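Local coordinates for ErfK/YbiS/YcfS/YnhG family protein (Xylanimonas cellulosilytica, PDB 4LPQ), which probably catalyses L,D-transpeptidation, cross-linking peptidoglycan stem peptides in the bacterial cell wall through its YkuD-type catalytic domain, at residues A[146-158]-A[167-181]. Sequence-based numbering, arbitrary orientation. Where two conformers were deposited one is given.
Sequences SSTLELGDMWRPK and HGSSSIPTYPASHGC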
loop_
_atom_site.group_PDB
_atom_site.type_symbol
_atom_site.label_atom_id
_atom_site.label_comp_id
_atom_site.label_asym_id
_atom_site.label_seq_id
_atom_site.Cartn_x
_atom_site.Cartn_y
_atom_site.Cartn_z
ATOM N N SER A 146 5.063 -12.574 15.440
ATOM C CA SER A 146 4.413 -11.698 16.383
ATOM C C SER A 146 5.178 -10.368 16.420
ATOM O O SER A 146 6.317 -10.292 15.924
ATOM C CB SER A 146 4.401 -12.319 17.768
ATOM O OG SER A 146 5.701 -12.499 18.234
ATOM N N SER A 147 4.524 -9.360 16.983
ATOM C CA SER A 147 5.059 -8.033 17.164
ATOM C C SER A 147 4.948 -7.523 18.565
ATOM O O SER A 147 3.862 -7.707 19.147
ATOM C CB SER A 147 4.334 -7.070 16.231
ATOM O OG SER A 147 4.727 -5.717 16.416
ATOM N N THR A 148 5.942 -6.798 19.044
ATOM C CA THR A 148 5.779 -6.062 20.339
ATOM C C THR A 148 4.864 -4.858 20.222
ATOM O O THR A 148 4.328 -4.407 21.240
ATOM C CB THR A 148 7.197 -5.623 20.942
ATOM O OG1 THR A 148 7.978 -4.732 20.074
ATOM C CG2 THR A 148 8.003 -6.858 21.184
ATOM N N LEU A 149 4.724 -4.334 18.989
ATOM C CA LEU A 149 3.906 -3.139 18.712
ATOM C C LEU A 149 2.500 -3.530 18.324
ATOM O O LEU A 149 1.515 -3.070 18.895
ATOM C CB LEU A 149 4.530 -2.290 17.550
ATOM C CG LEU A 149 5.609 -1.316 17.927
ATOM C CD1 LEU A 149 6.869 -2.073 18.407
ATOM C CD2 LEU A 149 5.902 -0.487 16.683
ATOM N N GLU A 150 2.389 -4.294 17.270
ATOM C CA GLU A 150 1.111 -4.665 16.680
ATOM C C GLU A 150 0.406 -5.775 17.444
ATOM O O GLU A 150 1.091 -6.657 17.949
ATOM C CB GLU A 150 1.238 -5.036 15.215
ATOM C CG GLU A 150 1.913 -3.966 14.348
ATOM C CD GLU A 150 1.174 -2.614 14.287
ATOM O OE1 GLU A 150 -0.020 -2.614 14.273
ATOM O OE2 GLU A 150 1.877 -1.627 14.398
ATOM N N LEU A 151 -0.918 -5.761 17.426
ATOM C CA LEU A 151 -1.688 -6.831 18.070
ATOM C C LEU A 151 -1.753 -8.135 17.360
ATOM O O LEU A 151 -1.775 -9.223 17.987
ATOM C CB LEU A 151 -3.103 -6.327 18.277
ATOM C CG LEU A 151 -3.285 -5.303 19.358
ATOM C CD1 LEU A 151 -4.748 -4.955 19.524
ATOM C CD2 LEU A 151 -2.720 -5.907 20.669
ATOM N N GLY A 152 -1.839 -8.090 16.056
ATOM C CA GLY A 152 -1.892 -9.391 15.321
ATOM C C GLY A 152 -0.479 -9.785 14.896
ATOM O O GLY A 152 0.564 -9.189 15.300
ATOM N N ASP A 153 -0.418 -10.790 14.078
ATOM C CA ASP A 153 0.844 -11.243 13.501
ATOM C C ASP A 153 1.130 -10.468 12.195
ATOM O O ASP A 153 0.232 -9.926 11.531
ATOM C CB ASP A 153 0.839 -12.742 13.220
ATOM C CG ASP A 153 0.843 -13.581 14.492
ATOM O OD1 ASP A 153 1.373 -13.200 15.557
ATOM O OD2 ASP A 153 0.292 -14.667 14.382
HETATM N N MSE A 154 2.381 -10.477 11.836
HETATM C CA MSE A 154 2.906 -9.788 10.713
HETATM C C MSE A 154 3.464 -10.817 9.739
HETATM O O MSE A 154 4.258 -11.700 10.073
HETATM C CB MSE A 154 4.106 -8.910 11.108
HETATM C CG MSE A 154 3.687 -7.818 12.088
HETATM SE SE MSE A 154 5.178 -6.499 12.474
HETATM C CE MSE A 154 6.325 -7.761 13.169
ATOM N N TRP A 155 3.111 -10.668 8.457
ATOM C CA TRP A 155 3.616 -11.532 7.373
ATOM C C TRP A 155 4.884 -10.996 6.761
ATOM O O TRP A 155 4.860 -9.885 6.178
ATOM C CB TRP A 155 2.524 -11.765 6.306
ATOM C CG TRP A 155 2.991 -12.616 5.170
ATOM C CD1 TRP A 155 3.178 -12.203 3.886
ATOM C CD2 TRP A 155 3.300 -14.008 5.212
ATOM N NE1 TRP A 155 3.588 -13.294 3.119
ATOM C CE2 TRP A 155 3.657 -14.398 3.921
ATOM C CE3 TRP A 155 3.347 -14.974 6.244
ATOM C CZ2 TRP A 155 4.075 -15.690 3.636
ATOM C CZ3 TRP A 155 3.794 -16.218 5.973
ATOM C CH2 TRP A 155 4.130 -16.589 4.673
ATOM N N ARG A 156 5.989 -11.694 6.899
ATOM C CA ARG A 156 7.255 -11.342 6.291
ATOM C C ARG A 156 7.666 -9.905 6.595
ATOM O O ARG A 156 7.997 -9.163 5.653
ATOM C CB ARG A 156 7.226 -11.713 4.822
ATOM C CG ARG A 156 6.819 -13.148 4.493
ATOM C CD ARG A 156 6.921 -13.457 3.020
ATOM N NE ARG A 156 8.263 -13.642 2.555
ATOM C CZ ARG A 156 8.564 -13.801 1.304
ATOM N NH1 ARG A 156 7.678 -13.621 0.358
ATOM N NH2 ARG A 156 9.820 -14.161 0.973
ATOM N N PRO A 157 7.751 -9.545 7.879
ATOM C CA PRO A 157 8.209 -8.173 8.193
ATOM C C PRO A 157 9.657 -7.884 7.773
ATOM O O PRO A 157 10.538 -8.701 7.954
ATOM C CB PRO A 157 8.011 -8.128 9.691
ATOM C CG PRO A 157 8.186 -9.558 10.164
ATOM C CD PRO A 157 7.505 -10.358 9.093
ATOM N N LYS A 158 9.785 -6.648 7.322
ATOM C CA LYS A 158 11.050 -6.019 7.064
ATOM C C LYS A 158 11.180 -4.808 8.018
ATOM O O LYS A 158 10.365 -3.852 7.922
ATOM C CB LYS A 158 11.203 -5.569 5.655
ATOM C CG LYS A 158 11.250 -6.721 4.694
ATOM C CD LYS A 158 12.041 -6.536 3.582
ATOM C CE LYS A 158 12.064 -7.683 2.635
ATOM N NZ LYS A 158 13.429 -8.158 2.246
ATOM N N HIS A 167 5.074 -4.811 6.653
ATOM C CA HIS A 167 4.660 -6.224 6.683
ATOM C C HIS A 167 3.381 -6.472 6.015
ATOM O O HIS A 167 2.572 -5.534 5.857
ATOM C CB HIS A 167 4.615 -6.733 8.145
ATOM C CG HIS A 167 3.528 -6.083 8.952
ATOM N ND1 HIS A 167 2.245 -6.593 9.028
ATOM C CD2 HIS A 167 3.545 -4.971 9.706
ATOM C CE1 HIS A 167 1.531 -5.787 9.815
ATOM N NE2 HIS A 167 2.280 -4.785 10.211
ATOM N N GLY A 168 3.122 -7.688 5.633
ATOM C CA GLY A 168 1.797 -8.074 5.183
ATOM C C GLY A 168 0.800 -8.271 6.310
ATOM O O GLY A 168 1.147 -8.652 7.440
ATOM N N SER A 169 -0.427 -7.932 5.991
ATOM C CA SER A 169 -1.525 -7.961 6.956
ATOM C C SER A 169 -2.793 -8.417 6.312
ATOM O O SER A 169 -2.934 -8.294 5.092
ATOM C CB SER A 169 -1.711 -6.594 7.585
ATOM O OG SER A 169 -2.573 -6.589 8.719
ATOM N N SER A 170 -3.776 -8.867 7.087
ATOM C CA SER A 170 -5.052 -9.224 6.505
ATOM C C SER A 170 -5.946 -8.081 6.105
ATOM O O SER A 170 -6.861 -8.280 5.320
ATOM C CB SER A 170 -5.860 -10.084 7.508
ATOM O OG SER A 170 -6.085 -9.316 8.711
ATOM N N SER A 171 -5.735 -6.934 6.691
ATOM C CA SER A 171 -6.575 -5.731 6.475
ATOM C C SER A 171 -5.691 -4.508 6.348
ATOM O O SER A 171 -4.913 -4.138 7.247
ATOM C CB SER A 171 -7.579 -5.556 7.571
ATOM O OG SER A 171 -8.415 -4.410 7.281
ATOM N N ILE A 172 -5.901 -3.815 5.244
ATOM C CA ILE A 172 -5.145 -2.613 4.886
ATOM C C ILE A 172 -6.200 -1.565 4.462
ATOM O O ILE A 172 -6.449 -1.400 3.264
ATOM C CB ILE A 172 -4.110 -2.878 3.816
ATOM C CG1 ILE A 172 -3.258 -4.088 4.128
ATOM C CG2 ILE A 172 -3.234 -1.662 3.683
ATOM C CD1 ILE A 172 -3.748 -5.357 3.453
ATOM N N PRO A 173 -6.794 -0.878 5.452
ATOM C CA PRO A 173 -7.904 -0.044 5.119
ATOM C C PRO A 173 -7.504 1.333 4.559
ATOM O O PRO A 173 -6.317 1.625 4.386
ATOM C CB PRO A 173 -8.586 0.152 6.405
ATOM C CG PRO A 173 -7.725 -0.249 7.422
ATOM C CD PRO A 173 -6.650 -1.044 6.905
ATOM N N THR A 174 -8.499 2.128 4.224
ATOM C CA THR A 174 -8.303 3.411 3.664
ATOM C C THR A 174 -7.926 4.540 4.623
ATOM O O THR A 174 -7.746 5.681 4.203
ATOM C CB THR A 174 -9.521 3.852 2.884
ATOM O OG1 THR A 174 -10.631 3.919 3.777
ATOM C CG2 THR A 174 -9.868 2.976 1.701
ATOM N N TYR A 175 -7.805 4.206 5.886
ATOM C CA TYR A 175 -7.320 5.103 6.919
ATOM C C TYR A 175 -6.208 4.406 7.670
ATOM O O TYR A 175 -6.067 3.178 7.606
ATOM C CB TYR A 175 -8.509 5.454 7.869
ATOM C CG TYR A 175 -9.120 4.268 8.578
ATOM C CD1 TYR A 175 -8.650 3.820 9.774
ATOM C CD2 TYR A 175 -10.148 3.541 7.998
ATOM C CE1 TYR A 175 -9.176 2.724 10.408
ATOM C CE2 TYR A 175 -10.683 2.399 8.619
ATOM C CZ TYR A 175 -10.204 2.013 9.863
ATOM O OH TYR A 175 -10.736 0.918 10.482
ATOM N N PRO A 176 -5.397 5.191 8.372
ATOM C CA PRO A 176 -4.303 4.604 9.198
ATOM C C PRO A 176 -4.879 3.834 10.364
ATOM O O PRO A 176 -5.558 4.416 11.203
ATOM C CB PRO A 176 -3.478 5.780 9.567
ATOM C CG PRO A 176 -4.121 6.970 9.045
ATOM C CD PRO A 176 -5.365 6.651 8.399
ATOM N N ALA A 177 -4.597 2.539 10.449
ATOM C CA ALA A 177 -5.283 1.662 11.365
ATOM C C ALA A 177 -4.341 0.920 12.332
ATOM O O ALA A 177 -4.854 0.158 13.181
ATOM C CB ALA A 177 -6.074 0.619 10.588
ATOM N N SER A 178 -3.026 1.042 12.143
ATOM C CA SER A 178 -2.079 0.242 12.918
ATOM C C SER A 178 -1.663 0.840 14.237
ATOM O O SER A 178 -2.002 1.960 14.564
ATOM C CB SER A 178 -0.871 -0.111 12.047
ATOM O OG SER A 178 0.024 0.945 12.037
ATOM N N HIS A 179 -0.795 0.103 14.946
ATOM C CA HIS A 179 -0.094 0.666 16.134
ATOM C C HIS A 179 1.211 1.334 15.796
ATOM O O HIS A 179 1.952 1.751 16.676
ATOM C CB HIS A 179 0.178 -0.391 17.181
ATOM C CG HIS A 179 -1.009 -0.785 17.930
ATOM N ND1 HIS A 179 -0.952 -1.756 18.888
ATOM C CD2 HIS A 179 -2.241 -0.259 18.015
ATOM C CE1 HIS A 179 -2.123 -1.870 19.495
ATOM N NE2 HIS A 179 -2.908 -0.926 19.029
ATOM N N GLY A 180 1.493 1.469 14.487
ATOM C CA GLY A 180 2.666 2.124 14.067
ATOM C C GLY A 180 3.380 1.459 12.909
ATOM O O GLY A 180 4.126 2.145 12.150
ATOM N N CYS A 181 3.305 0.112 12.765
ATOM C CA CYS A 181 3.937 -0.483 11.606
ATOM C C CYS A 181 3.155 -0.110 10.329
ATOM O O CYS A 181 2.028 0.405 10.384
ATOM C CB CYS A 181 3.950 -1.943 11.771
ATOM S SG CYS A 181 5.155 -2.486 13.042
HETATM O O HOH W 1 -0.937 -7.491 11.055
#
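Selenomethionine Met154 lies across the imidazole of His167 at about a right angle, and following it from root to tip shows how one side chain can cover a face of a predicted active-site histidine. Its CB meets the inner end of the ring, at His167 CG and ND1. One bond further out, with CG anti to the carbonyl carbon (chi1 -63°), the methylene sits over the ring centre, Met154 CG lying 3.5 Å from the His167 centroid, a CH-pi contact. Met154 SE lies over the same face, 3.6 Å from His167 CD2. SE also makes an apolar contact with Cys181 SG, 4.1 Å from Met154 SE.

A bond close to the ring plane helps fix the rotation of His167: its ND1 donates to Gly168 O at 2.8 Å, above the carbonyl plane, while Trp155 N reaches the same oxygen from the opposite face; Gly168 N returns a bond to Trp155 O, completing the antiparallel hydrogen-bonded pair. The indole of Trp155 leads away from the contact, and its NE1 is hydrogen-bonded to Asn190 OD1 of helix 186-196.

A second grip comes from the buried carboxylate of Glu150, whose chain bends at chi2 to bring both oxygens to the turn before the cysteine. Glu150 OE1 takes His179 N on its syn lone pair at 2.9 Å, and Glu150 OE2 accepts from Cys181 N at 2.8 Å, met from above the carboxylate plane. His179 ND1 donates to Leu149 O at 2.8 Å, nearly in its own ring plane, while Leu151 CG packs against His179 CE1. Ser178 OG, accepting from Gly180 N in an ST turn and donating to Cys181 O, braces the turn internally.

Together these contacts place the predicted proton donor/acceptor His167 beside the predicted nucleophile Cys181, consistent with the His/Cys site of YkuD-type L,D-transpeptidases, whose cysteine lies in an SHGC sequence.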